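Local coordinates for protein lectin (Pleurotus ostreatus, PDB 6T0Q) that probably recognises galactose-containing glycans through calcium-binding, carbohydrate-binding-module-like beta-sandwich domains, at residues S215-K220 with K311-I316. Sequence-based numbering, arbitrary orientation.
With NAG (2-acetamido-2-deoxy-beta-D-glucopyranose), chain B.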
# COMPACT_ATOMS: atom_id res chain seq x y z
N SER A 215 18.74 -6.90 22.20
CA SER A 215 17.60 -7.10 21.32
C SER A 215 17.70 -6.20 20.10
O SER A 215 18.18 -5.06 20.18
CB SER A 215 16.29 -6.84 22.06
OG SER A 215 16.10 -7.79 23.09
N ARG A 216 17.24 -6.72 18.96
CA ARG A 216 17.30 -6.02 17.68
C ARG A 216 15.96 -6.19 16.98
O ARG A 216 15.32 -7.24 17.10
CB ARG A 216 18.41 -6.59 16.78
CG ARG A 216 19.79 -6.65 17.43
CD ARG A 216 20.30 -5.24 17.71
NE ARG A 216 21.65 -5.24 18.27
CZ ARG A 216 21.95 -4.97 19.54
NH1 ARG A 216 20.99 -4.66 20.40
NH2 ARG A 216 23.21 -4.98 19.94
N ALA A 217 15.54 -5.18 16.24
CA ALA A 217 14.26 -5.25 15.53
C ALA A 217 14.48 -5.33 14.03
O ALA A 217 15.47 -4.83 13.49
CB ALA A 217 13.37 -4.04 15.86
N PHE A 218 13.52 -5.98 13.35
CA PHE A 218 13.55 -6.22 11.92
C PHE A 218 12.14 -6.04 11.36
O PHE A 218 11.17 -6.43 11.99
CB PHE A 218 14.05 -7.64 11.61
CG PHE A 218 15.39 -7.95 12.22
CD1 PHE A 218 15.48 -8.43 13.51
CD2 PHE A 218 16.56 -7.72 11.51
CE1 PHE A 218 16.72 -8.70 14.09
CE2 PHE A 218 17.80 -7.98 12.07
CZ PHE A 218 17.88 -8.47 13.37
N ARG A 219 12.05 -5.44 10.16
CA ARG A 219 10.77 -5.12 9.55
C ARG A 219 10.77 -5.45 8.07
O ARG A 219 11.76 -5.20 7.38
CB ARG A 219 10.41 -3.63 9.72
CG ARG A 219 10.03 -3.21 11.12
CD ARG A 219 9.89 -1.69 11.21
NE ARG A 219 8.88 -1.17 10.28
CZ ARG A 219 7.59 -1.06 10.56
NH1 ARG A 219 7.12 -1.44 11.76
NH2 ARG A 219 6.75 -0.57 9.65
N LYS A 220 9.66 -5.99 7.59
CA LYS A 220 9.44 -6.22 6.17
C LYS A 220 7.98 -5.94 5.84
O LYS A 220 7.09 -6.48 6.51
CB LYS A 220 9.83 -7.64 5.76
CG LYS A 220 9.53 -7.99 4.30
CD LYS A 220 10.51 -7.32 3.34
CE LYS A 220 10.20 -7.73 1.90
NZ LYS A 220 11.09 -7.05 0.93
N LYS A 311 14.47 -4.19 6.83
CA LYS A 311 15.06 -3.11 7.61
C LYS A 311 15.35 -3.60 9.03
O LYS A 311 14.66 -4.47 9.55
CB LYS A 311 14.13 -1.89 7.66
CG LYS A 311 13.80 -1.31 6.29
CD LYS A 311 15.04 -1.18 5.44
CE LYS A 311 15.34 0.26 5.08
NZ LYS A 311 16.62 0.33 4.32
N ALA A 312 16.37 -3.01 9.65
CA ALA A 312 16.86 -3.46 10.94
C ALA A 312 17.33 -2.25 11.75
O ALA A 312 17.73 -1.24 11.18
CB ALA A 312 18.01 -4.47 10.78
N ILE A 313 17.29 -2.37 13.08
CA ILE A 313 17.75 -1.29 13.95
C ILE A 313 18.28 -1.89 15.24
O ILE A 313 17.76 -2.89 15.73
CB ILE A 313 16.63 -0.25 14.19
CG1 ILE A 313 17.22 1.09 14.63
CG2 ILE A 313 15.62 -0.77 15.22
CD1 ILE A 313 16.20 2.22 14.69
N GLN A 314 19.32 -1.26 15.81
CA GLN A 314 20.00 -1.84 16.97
C GLN A 314 19.38 -1.42 18.30
O GLN A 314 19.35 -2.22 19.24
CB GLN A 314 21.49 -1.49 16.95
CG GLN A 314 22.21 -2.08 15.75
CD GLN A 314 23.68 -1.73 15.69
OE1 GLN A 314 24.32 -1.52 16.73
NE2 GLN A 314 24.22 -1.67 14.48
N THR A 315 18.92 -0.18 18.40
CA THR A 315 18.15 0.28 19.56
C THR A 315 16.69 0.30 19.13
O THR A 315 16.30 1.10 18.28
CB THR A 315 18.60 1.65 20.04
OG1 THR A 315 19.96 1.59 20.49
CG2 THR A 315 17.72 2.12 21.19
N ILE A 316 15.90 -0.59 19.71
CA ILE A 316 14.52 -0.75 19.27
C ILE A 316 13.66 0.39 19.80
O ILE A 316 13.59 0.59 21.02
CB ILE A 316 13.95 -2.10 19.73
CG1 ILE A 316 14.81 -3.25 19.21
CG2 ILE A 316 12.52 -2.21 19.28
CD1 ILE A 316 14.35 -4.61 19.70
C1 NAG B . 12.44 -7.41 22.78
C2 NAG B . 11.85 -6.40 23.75
C3 NAG B . 12.55 -6.50 25.09
C4 NAG B . 12.39 -7.91 25.65
C5 NAG B . 12.85 -8.97 24.65
C6 NAG B . 12.37 -10.35 25.03
C7 NAG B . 10.83 -4.33 22.94
C8 NAG B . 11.07 -2.94 22.43
N2 NAG B . 11.92 -5.04 23.24
O3 NAG B . 11.97 -5.56 25.99
O4 NAG B . 13.20 -7.76 26.75
O5 NAG B . 12.32 -8.73 23.33
O6 NAG B . 13.45 -11.24 25.27
O7 NAG B . 9.69 -4.78 23.07
O HOH W 1 17.24 -2.69 21.61
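An antiparallel strand pair, 214-222 beside 311-313, carries this contact, and Ala217 and Ile313 are joined by two backbone hydrogen bonds: Ala217 N to Ile313 O at 3.2 Å, Ile313 N to Ala217 O at 3.1 Å. Two residues along, Arg219 and Lys311 are joined in the same way, with Arg219 N 2.9 Å from Lys311 O. Between these two hydrogen-bonded pairs lies the non-hydrogen-bonded pair Phe218 and Ala312, where the Phe218 ring meets the Ala312 methyl obliquely, CD2 to CB 3.6 Å; a side chain as small as alanine leaves the ring room to lie there, beside Ile201. The pair belongs to an antiparallel sheet in which 273-281 flanks 214-222 and 331-338 flanks 311-313.

Past Ile313 the 311-316 segment leaves the strand and folds back, bringing Ile316 CG1 to 3.7 Å from Ala217 CB, whose smallness admits it. With CG2 anti to the backbone N and CG1 anti to the carbonyl carbon (chi1 -58°), the isoleucine divides its branches: CD1 lies against the Arg216 backbone, while CG2 meets the N-acetylglucosamine methyl C8 at 3.5 Å. Ser215, bonded through OG to Thr280, also lines this glycan-contacting pocket. A water joins Ser215 O to Ile316 N, and Arg216 NH1 reaches the same oxygen at 2.8 Å from above its carbonyl plane. The arginine's length lets NH2 form a salt bridge with Asp205 while Gln314 CB lies over one face of the guanidinium, near NE.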